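C2 toxin component I (Clostridium botulinum, PDB 2J3X) is the enzymatic component of the binary C2 toxin, an ADP-ribosyltransferase whose known target in cells is actin. Local coordinates at residues Asn55-Ile60 and Leu187-Ser192; Glu83-Ala88 and Phe144-Leu149; Glu140-Ser145 and Ile364-Leu369. The protein carries 2 engineered substitutions. One frame throughout, in Å; residues are numbered along the deposited sequence. Where two conformers were deposited one is given.

Contact 1: Asn55-Ile60 and Leu187-Ser192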
loop_
_atom_site.group_PDB
_atom_site.type_symbol
_atom_site.label_atom_id
_atom_site.label_comp_id
_atom_site.label_asym_id
_atom_site.label_seq_id
_atom_site.Cartn_x
_atom_site.Cartn_y
_atom_site.Cartn_z
ATOM N N ASN A 55 0.264 -0.308 -13.361
ATOM C CA ASN A 55 -1.006 -0.781 -12.779
ATOM C C ASN A 55 -1.004 -2.284 -12.587
ATOM O O ASN A 55 -1.455 -2.798 -11.566
ATOM C CB ASN A 55 -2.141 -0.383 -13.722
ATOM C CG ASN A 55 -2.496 1.084 -13.625
ATOM O OD1 ASN A 55 -2.136 1.783 -12.679
ATOM N ND2 ASN A 55 -3.271 1.546 -14.592
ATOM N N PHE A 56 -0.481 -3.007 -13.565
ATOM C CA PHE A 56 -0.378 -4.462 -13.477
ATOM C C PHE A 56 0.523 -4.858 -12.281
ATOM O O PHE A 56 0.238 -5.823 -11.569
ATOM C CB PHE A 56 0.133 -5.039 -14.809
ATOM C CG PHE A 56 0.046 -6.548 -14.887
ATOM C CD1 PHE A 56 -1.154 -7.182 -15.202
ATOM C CD2 PHE A 56 1.147 -7.322 -14.545
ATOM C CE1 PHE A 56 -1.240 -8.593 -15.243
ATOM C CE2 PHE A 56 1.062 -8.718 -14.563
ATOM C CZ PHE A 56 -0.106 -9.360 -14.921
ATOM N N SER A 57 1.638 -4.156 -12.104
ATOM C CA SER A 57 2.559 -4.468 -11.007
ATOM C C SER A 57 1.901 -4.272 -9.643
ATOM O O SER A 57 2.253 -4.946 -8.653
ATOM C CB SER A 57 3.888 -3.666 -11.125
ATOM O OG SER A 57 3.719 -2.286 -10.711
ATOM N N THR A 58 0.920 -3.353 -9.572
ATOM C CA THR A 58 0.126 -3.173 -8.330
ATOM C C THR A 58 -0.886 -4.320 -8.198
ATOM O O THR A 58 -1.029 -4.898 -7.121
ATOM C CB THR A 58 -0.600 -1.848 -8.428
ATOM O OG1 THR A 58 0.391 -0.793 -8.409
ATOM C CG2 THR A 58 -1.560 -1.647 -7.246
ATOM N N ASP A 59 -1.626 -4.584 -9.284
ATOM C CA ASP A 59 -2.652 -5.639 -9.288
ATOM C C ASP A 59 -2.166 -6.981 -8.730
ATOM O O ASP A 59 -2.860 -7.627 -7.927
ATOM C CB ASP A 59 -3.126 -5.906 -10.734
ATOM C CG ASP A 59 -3.789 -4.704 -11.368
ATOM O OD1 ASP A 59 -4.195 -3.761 -10.675
ATOM O OD2 ASP A 59 -3.837 -4.712 -12.621
ATOM N N ILE A 60 -0.979 -7.398 -9.163
ATOM C CA ILE A 60 -0.434 -8.697 -8.730
ATOM C C ILE A 60 -0.081 -8.818 -7.274
ATOM O O ILE A 60 -0.084 -9.938 -6.762
ATOM C CB ILE A 60 0.728 -9.168 -9.631
ATOM C CG1 ILE A 60 1.902 -8.179 -9.496
ATOM C CG2 ILE A 60 0.229 -9.262 -11.137
ATOM C CD1 ILE A 60 3.031 -8.416 -10.491
ATOM N N LEU A 187 12.591 3.221 -9.768
ATOM C CA LEU A 187 13.013 2.497 -8.561
ATOM C C LEU A 187 12.027 1.340 -8.299
ATOM O O LEU A 187 10.960 1.299 -8.919
ATOM C CB LEU A 187 13.082 3.418 -7.326
ATOM C CG LEU A 187 13.723 4.785 -7.529
ATOM C CD1 LEU A 187 13.543 5.555 -6.211
ATOM C CD2 LEU A 187 15.197 4.638 -7.846
ATOM N N ASN A 188 12.419 0.418 -7.418
ATOM C CA ASN A 188 11.662 -0.793 -7.121
ATOM C C ASN A 188 10.235 -0.470 -6.680
ATOM O O ASN A 188 9.914 0.638 -6.173
ATOM C CB ASN A 188 12.358 -1.522 -5.961
ATOM C CG ASN A 188 13.616 -2.236 -6.405
ATOM O OD1 ASN A 188 13.750 -2.549 -7.584
ATOM N ND2 ASN A 188 14.464 -2.600 -5.460
ATOM N N GLN A 189 9.380 -1.481 -6.801
ATOM C CA GLN A 189 8.038 -1.402 -6.288
ATOM C C GLN A 189 8.070 -1.306 -4.753
ATOM O O GLN A 189 9.004 -1.803 -4.083
ATOM C CB GLN A 189 7.343 -2.740 -6.578
ATOM C CG GLN A 189 7.107 -3.031 -8.064
ATOM C CD GLN A 189 6.082 -4.149 -8.227
ATOM O OE1 GLN A 189 6.384 -5.147 -8.854
ATOM N NE2 GLN A 189 4.853 -3.978 -7.657
ATOM N N GLY A 190 7.016 -0.701 -4.192
ATOM C CA GLY A 190 6.755 -0.845 -2.769
ATOM C C GLY A 190 7.438 0.136 -1.819
ATOM O O GLY A 190 7.492 -0.104 -0.611
ATOM N N PHE A 191 7.959 1.241 -2.351
ATOM C CA PHE A 191 8.437 2.287 -1.462
ATOM C C PHE A 191 7.270 3.115 -1.017
ATOM O O PHE A 191 6.280 3.243 -1.760
ATOM C CB PHE A 191 9.419 3.232 -2.182
ATOM C CG PHE A 191 10.803 2.654 -2.337
ATOM C CD1 PHE A 191 11.584 2.436 -1.217
ATOM C CD2 PHE A 191 11.307 2.338 -3.603
ATOM C CE1 PHE A 191 12.864 1.874 -1.328
ATOM C CE2 PHE A 191 12.600 1.765 -3.742
ATOM C CZ PHE A 191 13.362 1.561 -2.588
ATOM N N SER A 192 7.439 3.764 0.134
ATOM C CA SER A 192 6.480 4.737 0.611
ATOM C C SER A 192 7.134 6.102 0.723
ATOM O O SER A 192 8.367 6.202 0.777
ATOM C CB SER A 192 5.959 4.366 2.001
ATOM O OG SER A 192 5.225 3.140 1.905
#

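Contact 2: Glu83-Ala88 and Phe144-Leu149. With SO4 (sulfate ion), chain M.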
loop_
_atom_site.group_PDB
_atom_site.type_symbol
_atom_site.label_atom_id
_atom_site.label_comp_id
_atom_site.label_asym_id
_atom_site.label_seq_id
_atom_site.Cartn_x
_atom_site.Cartn_y
_atom_site.Cartn_z
ATOM N N GLU A 83 8.486 -8.939 -13.930
ATOM C CA GLU A 83 9.620 -9.648 -13.313
ATOM C C GLU A 83 10.952 -9.222 -13.954
ATOM O O GLU A 83 11.968 -9.069 -13.255
ATOM C CB GLU A 83 9.377 -11.141 -13.456
ATOM C CG GLU A 83 8.175 -11.623 -12.594
ATOM C CD GLU A 83 7.738 -13.069 -12.874
ATOM O OE1 GLU A 83 8.121 -13.601 -13.922
ATOM O OE2 GLU A 83 7.036 -13.644 -11.990
ATOM N N ARG A 84 10.950 -9.042 -15.273
ATOM C CA ARG A 84 12.176 -8.634 -15.995
ATOM C C ARG A 84 12.654 -7.234 -15.635
ATOM O O ARG A 84 13.860 -6.978 -15.568
ATOM C CB ARG A 84 11.978 -8.776 -17.504
ATOM C CG ARG A 84 12.019 -10.275 -17.937
ATOM C CD ARG A 84 11.439 -10.493 -19.326
ATOM N NE ARG A 84 11.269 -11.936 -19.564
ATOM C CZ ARG A 84 10.440 -12.452 -20.484
ATOM N NH1 ARG A 84 9.723 -11.653 -21.307
ATOM N NH2 ARG A 84 10.338 -13.784 -20.597
ATOM N N ILE A 85 11.700 -6.328 -15.432
ATOM C CA ILE A 85 12.005 -4.951 -14.994
ATOM C C ILE A 85 12.598 -5.033 -13.583
ATOM O O ILE A 85 13.601 -4.388 -13.271
ATOM C CB ILE A 85 10.765 -4.016 -15.093
ATOM C CG1 ILE A 85 10.394 -3.775 -16.557
ATOM C CG2 ILE A 85 11.069 -2.642 -14.440
ATOM C CD1 ILE A 85 8.937 -3.230 -16.733
ATOM N N ARG A 86 11.988 -5.816 -12.699
ATOM C CA ARG A 86 12.514 -5.978 -11.343
ATOM C C ARG A 86 13.929 -6.483 -11.381
ATOM O O ARG A 86 14.792 -5.992 -10.620
ATOM C CB ARG A 86 11.669 -6.975 -10.530
ATOM C CG ARG A 86 10.283 -6.456 -10.161
ATOM C CD ARG A 86 9.633 -7.575 -9.354
ATOM N NE ARG A 86 8.197 -7.373 -9.143
ATOM C CZ ARG A 86 7.358 -8.332 -8.746
ATOM N NH1 ARG A 86 7.793 -9.588 -8.547
ATOM N NH2 ARG A 86 6.081 -8.024 -8.548
ATOM N N GLU A 87 14.150 -7.481 -12.230
ATOM C CA GLU A 87 15.480 -8.083 -12.371
ATOM C C GLU A 87 16.497 -7.090 -12.938
ATOM O O GLU A 87 17.645 -7.039 -12.443
ATOM C CB GLU A 87 15.384 -9.323 -13.250
ATOM C CG GLU A 87 16.650 -10.109 -13.427
ATOM C CD GLU A 87 16.480 -11.325 -14.369
ATOM O OE1 GLU A 87 15.346 -11.656 -14.767
ATOM O OE2 GLU A 87 17.495 -11.959 -14.720
ATOM N N ALA A 88 16.086 -6.281 -13.906
ATOM C CA ALA A 88 16.980 -5.242 -14.472
ATOM C C ALA A 88 17.358 -4.220 -13.388
ATOM O O ALA A 88 18.524 -3.797 -13.250
ATOM C CB ALA A 88 16.283 -4.550 -15.655
ATOM N N PHE A 144 2.633 1.305 -4.693
ATOM C CA PHE A 144 2.673 -0.137 -4.940
ATOM C C PHE A 144 3.443 -0.522 -6.189
ATOM O O PHE A 144 4.121 -1.566 -6.192
ATOM C CB PHE A 144 1.233 -0.685 -5.002
ATOM C CG PHE A 144 0.451 -0.394 -3.773
ATOM C CD1 PHE A 144 0.787 -0.971 -2.521
ATOM C CD2 PHE A 144 -0.655 0.468 -3.850
ATOM C CE1 PHE A 144 -0.011 -0.689 -1.363
ATOM C CE2 PHE A 144 -1.439 0.759 -2.717
ATOM C CZ PHE A 144 -1.105 0.193 -1.473
ATOM N N SER A 145 3.413 0.326 -7.211
ATOM C CA SER A 145 4.083 0.042 -8.477
ATOM C C SER A 145 5.530 0.515 -8.343
ATOM O O SER A 145 5.930 0.967 -7.280
ATOM C CB SER A 145 3.426 0.790 -9.646
ATOM O OG SER A 145 3.522 2.215 -9.427
ATOM N N PHE A 146 6.299 0.359 -9.417
ATOM C CA PHE A 146 7.604 1.028 -9.503
ATOM C C PHE A 146 7.350 2.513 -9.288
ATOM O O PHE A 146 6.281 3.029 -9.680
ATOM C CB PHE A 146 8.164 0.835 -10.897
ATOM C CG PHE A 146 8.309 -0.608 -11.252
ATOM C CD1 PHE A 146 9.308 -1.400 -10.633
ATOM C CD2 PHE A 146 7.400 -1.190 -12.136
ATOM C CE1 PHE A 146 9.454 -2.782 -10.958
ATOM C CE2 PHE A 146 7.530 -2.565 -12.476
ATOM C CZ PHE A 146 8.543 -3.351 -11.903
ATOM N N ILE A 147 8.327 3.189 -8.709
ATOM C CA ILE A 147 8.232 4.618 -8.455
ATOM C C ILE A 147 9.205 5.324 -9.405
ATOM O O ILE A 147 10.271 4.765 -9.754
ATOM C CB ILE A 147 8.471 4.893 -6.943
ATOM C CG1 ILE A 147 8.060 6.296 -6.525
ATOM C CG2 ILE A 147 9.914 4.567 -6.551
ATOM C CD1 ILE A 147 8.236 6.538 -4.998
ATOM N N SER A 148 8.800 6.486 -9.921
ATOM C CA SER A 148 9.635 7.235 -10.870
ATOM C C SER A 148 10.137 8.469 -10.159
ATOM O O SER A 148 9.394 9.066 -9.391
ATOM C CB SER A 148 8.811 7.664 -12.067
ATOM O OG SER A 148 8.369 6.532 -12.827
ATOM N N LEU A 149 11.392 8.850 -10.382
ATOM C CA LEU A 149 11.934 10.068 -9.776
ATOM C C LEU A 149 12.307 11.023 -10.905
ATOM O O LEU A 149 13.331 10.781 -11.587
ATOM C CB LEU A 149 13.174 9.742 -8.952
ATOM C CG LEU A 149 13.733 10.962 -8.198
ATOM C CD1 LEU A 149 13.065 11.265 -6.822
ATOM C CD2 LEU A 149 15.276 10.797 -7.968
HETATM S S SO4 M . 7.416 -13.124 -8.628
HETATM O O1 SO4 M . 6.781 -12.429 -9.804
HETATM O O2 SO4 M . 8.840 -13.194 -8.944
HETATM O O3 SO4 M . 7.275 -12.297 -7.425
HETATM O O4 SO4 M . 6.856 -14.467 -8.444
#

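Contact 3: Glu140-Ser145 and Ile364-Leu369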
loop_
_atom_site.group_PDB
_atom_site.type_symbol
_atom_site.label_atom_id
_atom_site.label_comp_id
_atom_site.label_asym_id
_atom_site.label_seq_id
_atom_site.Cartn_x
_atom_site.Cartn_y
_atom_site.Cartn_z
ATOM N N GLU A 140 2.136 7.834 6.049
ATOM C CA GLU A 140 3.010 7.065 5.141
ATOM C C GLU A 140 2.204 6.496 3.997
ATOM O O GLU A 140 1.202 5.764 4.211
ATOM C CB GLU A 140 3.685 5.949 5.928
ATOM C CG GLU A 140 4.708 5.154 5.105
ATOM C CD GLU A 140 5.555 4.256 5.989
ATOM O OE1 GLU A 140 5.038 3.746 7.016
ATOM O OE2 GLU A 140 6.738 4.050 5.652
ATOM N N TYR A 141 2.608 6.841 2.779
ATOM C CA TYR A 141 1.813 6.524 1.573
ATOM C C TYR A 141 2.603 5.640 0.635
ATOM O O TYR A 141 3.600 6.068 0.051
ATOM C CB TYR A 141 1.486 7.820 0.839
ATOM C CG TYR A 141 0.652 8.756 1.679
ATOM C CD1 TYR A 141 -0.733 8.584 1.808
ATOM C CD2 TYR A 141 1.268 9.857 2.343
ATOM C CE1 TYR A 141 -1.494 9.479 2.589
ATOM C CE2 TYR A 141 0.529 10.739 3.109
ATOM C CZ TYR A 141 -0.861 10.559 3.219
ATOM O OH TYR A 141 -1.603 11.448 3.981
ATOM N N THR A 142 2.164 4.394 0.456
ATOM C CA THR A 142 2.939 3.464 -0.340
ATOM C C THR A 142 2.653 3.572 -1.835
ATOM O O THR A 142 1.475 3.615 -2.281
ATOM C CB THR A 142 2.597 2.013 0.142
ATOM O OG1 THR A 142 2.750 1.983 1.565
ATOM C CG2 THR A 142 3.483 0.941 -0.556
ATOM N N LYS A 143 3.730 3.566 -2.638
ATOM C CA LYS A 143 3.628 3.442 -4.069
ATOM C C LYS A 143 3.765 1.953 -4.406
ATOM O O LYS A 143 4.837 1.384 -4.347
ATOM C CB LYS A 143 4.752 4.258 -4.745
ATOM C CG LYS A 143 4.569 4.304 -6.294
ATOM C CD LYS A 143 3.581 5.405 -6.719
ATOM C CE LYS A 143 3.470 5.465 -8.242
ATOM N NZ LYS A 143 2.445 6.531 -8.499
ATOM N N PHE A 144 2.633 1.305 -4.693
ATOM C CA PHE A 144 2.673 -0.137 -4.940
ATOM C C PHE A 144 3.443 -0.522 -6.189
ATOM O O PHE A 144 4.121 -1.566 -6.192
ATOM C CB PHE A 144 1.233 -0.685 -5.002
ATOM C CG PHE A 144 0.451 -0.394 -3.773
ATOM C CD1 PHE A 144 0.787 -0.971 -2.521
ATOM C CD2 PHE A 144 -0.655 0.468 -3.850
ATOM C CE1 PHE A 144 -0.011 -0.689 -1.363
ATOM C CE2 PHE A 144 -1.439 0.759 -2.717
ATOM C CZ PHE A 144 -1.105 0.193 -1.473
ATOM N N SER A 145 3.413 0.326 -7.211
ATOM C CA SER A 145 4.083 0.042 -8.477
ATOM C C SER A 145 5.530 0.515 -8.343
ATOM O O SER A 145 5.930 0.967 -7.280
ATOM C CB SER A 145 3.426 0.790 -9.646
ATOM O OG SER A 145 3.522 2.215 -9.427
ATOM N N ILE A 364 -10.315 -4.469 0.448
ATOM C CA ILE A 364 -9.100 -5.050 1.019
ATOM C C ILE A 364 -8.568 -4.073 2.062
ATOM O O ILE A 364 -7.995 -3.077 1.697
ATOM C CB ILE A 364 -8.032 -5.221 -0.066
ATOM C CG1 ILE A 364 -8.537 -6.020 -1.287
ATOM C CG2 ILE A 364 -6.723 -5.807 0.560
ATOM C CD1 ILE A 364 -7.794 -5.657 -2.624
ATOM N N PHE A 365 -8.741 -4.372 3.343
ATOM C CA PHE A 365 -8.162 -3.527 4.385
ATOM C C PHE A 365 -6.690 -3.827 4.486
ATOM O O PHE A 365 -6.310 -4.983 4.688
ATOM C CB PHE A 365 -8.790 -3.698 5.735
ATOM C CG PHE A 365 -10.093 -2.940 5.866
ATOM C CD1 PHE A 365 -10.102 -1.600 6.205
ATOM C CD2 PHE A 365 -11.291 -3.583 5.587
ATOM C CE1 PHE A 365 -11.327 -0.890 6.342
ATOM C CE2 PHE A 365 -12.518 -2.870 5.715
ATOM C CZ PHE A 365 -12.507 -1.522 6.084
ATOM N N ARG A 366 -5.896 -2.777 4.255
ATOM C CA ARG A 366 -4.423 -2.860 4.362
ATOM C C ARG A 366 -4.148 -2.139 5.695
ATOM O O ARG A 366 -4.039 -0.919 5.763
ATOM C CB ARG A 366 -3.803 -2.192 3.099
ATOM C CG ARG A 366 -2.225 -2.188 3.191
ATOM C CD ARG A 366 -1.613 -1.827 1.871
ATOM N NE ARG A 366 -0.149 -1.772 2.016
ATOM C CZ ARG A 366 0.569 -0.640 2.101
ATOM N NH1 ARG A 366 -0.039 0.548 2.011
ATOM N NH2 ARG A 366 1.927 -0.723 2.244
ATOM N N LEU A 367 -4.084 -2.911 6.780
ATOM C CA LEU A 367 -4.124 -2.357 8.136
ATOM C C LEU A 367 -2.697 -2.162 8.620
ATOM O O LEU A 367 -1.932 -3.112 8.625
ATOM C CB LEU A 367 -4.797 -3.356 9.124
ATOM C CG LEU A 367 -6.246 -3.641 8.693
ATOM C CD1 LEU A 367 -6.833 -4.741 9.560
ATOM C CD2 LEU A 367 -7.069 -2.341 8.788
ATOM N N ARG A 368 -2.354 -0.958 9.052
ATOM C CA ARG A 368 -1.072 -0.779 9.727
ATOM C C ARG A 368 -1.193 -1.216 11.176
ATOM O O ARG A 368 -1.940 -0.614 11.957
ATOM C CB ARG A 368 -0.609 0.696 9.599
ATOM C CG ARG A 368 0.745 0.960 10.402
ATOM C CD ARG A 368 1.054 2.487 10.367
ATOM N NE ARG A 368 1.085 2.918 8.956
ATOM C CZ ARG A 368 0.674 4.105 8.473
ATOM N NH1 ARG A 368 0.183 5.025 9.270
ATOM N NH2 ARG A 368 0.712 4.348 7.142
ATOM N N LEU A 369 -0.449 -2.258 11.544
ATOM C CA LEU A 369 -0.437 -2.711 12.930
ATOM C C LEU A 369 0.752 -2.072 13.579
ATOM O O LEU A 369 1.857 -2.442 13.270
ATOM C CB LEU A 369 -0.310 -4.254 12.994
ATOM C CG LEU A 369 -1.435 -4.989 12.200
ATOM C CD1 LEU A 369 -1.331 -6.549 12.415
ATOM C CD2 LEU A 369 -2.856 -4.456 12.534
HETATM O O HOH W 1 0.067 3.687 2.608
#

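Contact 1: Asn55-Ile60 and Leu187-Ser192
S57 on helix 47-59 and Q189, in the turn near the start of strand 191-203, carry this small contact, which buries 105 Å² in total. Its tight part is the end of the glutamine laid beside one helical residue. Q189 starts out with CG anti to its own carbonyl carbon (chi1 -67°) and runs extended from there, which carries the amide across to the helix. NE2 of Q189 donates to S57 O at 2.9 Å, with an N-H...O angle of 138°, so the bond is bent. The donor sits above the carbonyl plane, 65° out of it, and therefore does not lie on a lone pair. The same amide also rests on the serine side chain: S57 CB is 3.6 Å from Q189 NE2 and 3.7 Å from Q189 OE1. S57 OG adds packing, at 3.7 Å from Q189 NE2, but its hydrogen bond goes back along its own helix, to D54 O.

The loose side begins at T58. Its backbone N is 4.4 Å from Q189 NE2, and its partly exposed side chain bonds through OG1 to a glycerol molecule, with a weak bond to D54 O as well. The two backbones stay apart, the closest CA atoms being those of S57 and Q189 at 7.9 Å, and the side chain of Q189 spans the distance.

Both ends of the Q189 amide have further partners: NE2 donates to F144 O and OE1 accepts from R86 NE. With two carbonyls on the nitrogen side and an arginine N-H on the oxygen side, the chemistry defines which way round the amide lies, and a single glutamine thereby bridges helix 47-59, helix 77-90 and the connection between strands 141-143 and 147-150.

Contact 2: Glu83-Ala88 and Phe144-Leu149
The layer between helix 77-90 and the mixed sheet of the N-terminal ADP-ribosyltransferase-like half is where I85 and R86 meet F146, close to the start of strand 147-150. I85 supplies a CH-pi contact. Its CG2 lies over one face of the F146 ring, 4.0 Å from the centroid and 23° off the ring normal, and the shift toward the rim brings it within 3.6 Å of F146 CZ. R86 approaches the same ring differently: its CG stands at the edge, near the ring plane, 3.8 Å from F146 CE1, and the two side chains cross at about a right angle. Consecutive helical residues thus touch one ring on a face and at its rim.

Beyond CG the R86 chain runs extended to NE, past the phenylalanine and toward polar partners. Its NE is held by Q189, and NH1 donates to O3 of a sulfate ion at 3.0 Å, the oxygen lying in the guanidinium plane and the N-H...O angle being 137°. K72 and K224 also bond this anion, probably from the crystallisation liquor.

On the sheet side, S145 OG donates to F146 O at 2.9 Å, tying the backbone near the strand. I85 and F146 also pack on L186 of strand 183-187, so helix 77-90 lies on the mixed sheet through a buried apolar layer, a helix-on-sheet packing found in the ADP-ribosyltransferase fold.

Contact 3: Glu140-Ser145 and Ile364-Leu369
R366 comes first along strand 363-369 to reach the other segment, and it does so with an extended chain, CG anti to the backbone N, that carries its guanidinium across to T142 and F144. T142 OG1 sits before the fork of the two terminal nitrogens: NH2 of R366 donates to it at 2.9 Å with an angle of 145° and close to the guanidinium plane, whereas the bond from NH1 of R366, at 3.2 Å, is weak. F144 comes from another direction. Its CE1 lies over one face of the guanidinium, 3.5 Å from R366 CZ, but the two planes are 82° apart, so the ring presents its edge and the pair is no parallel stack. In the guanidinium plane, a water accepts from R366 NH1 at 3.2 Å and from T142 N at 3.1 Å, and donates to E140 O at 2.9 Å, linking the backbone of E140 and T142 to the arginine.

Two residues on, R368 bends at chi3 (-55°), which brings its end to E140. NH2 of R368 packs 3.6 Å from E140 CB. The glutamate carboxylate stays more distant, OE1 being 4.4 Å from R368 NH2 and well out of the guanidinium plane, so no N-H points at it and any attraction is one of charge alone. Among the partners of R368 are E218, in a salt bridge with NE, and Q139, hydrogen-bonded to NH1.

R366 likewise has acidic partners, D422 at NH1 and D220 at NE, while T142 OG1 also bonds S192 OG. A buried arginine with two carboxylates, a threonine hydroxyl and a water around it is consistent with a compensated positive charge, and this polar network joins the sheets of the two ADP-ribosyltransferase-like halves.

How the contacts relate
Contacts 1 and 2 lie 7 Å apart between centres, contacts 1 and 3 are 11 Å apart, and contacts 2 and 3 are 18 Å apart. All three reach the eight-stranded N-terminal sheet; contact 3 alone also takes in a strand of the five-stranded C-terminal sheet. Along the chain, contact 2 is nested inside the loop closed by contact 1, whereas contacts 1 and 3 cross. F144 and S145 are shared by contacts 2 and 3, and strands 141-143 and 191-203 are sheet neighbours. The series therefore runs from helix 77-90, through the turns around 144-146 and 188-190, to the interface between the two halves of the toxin component.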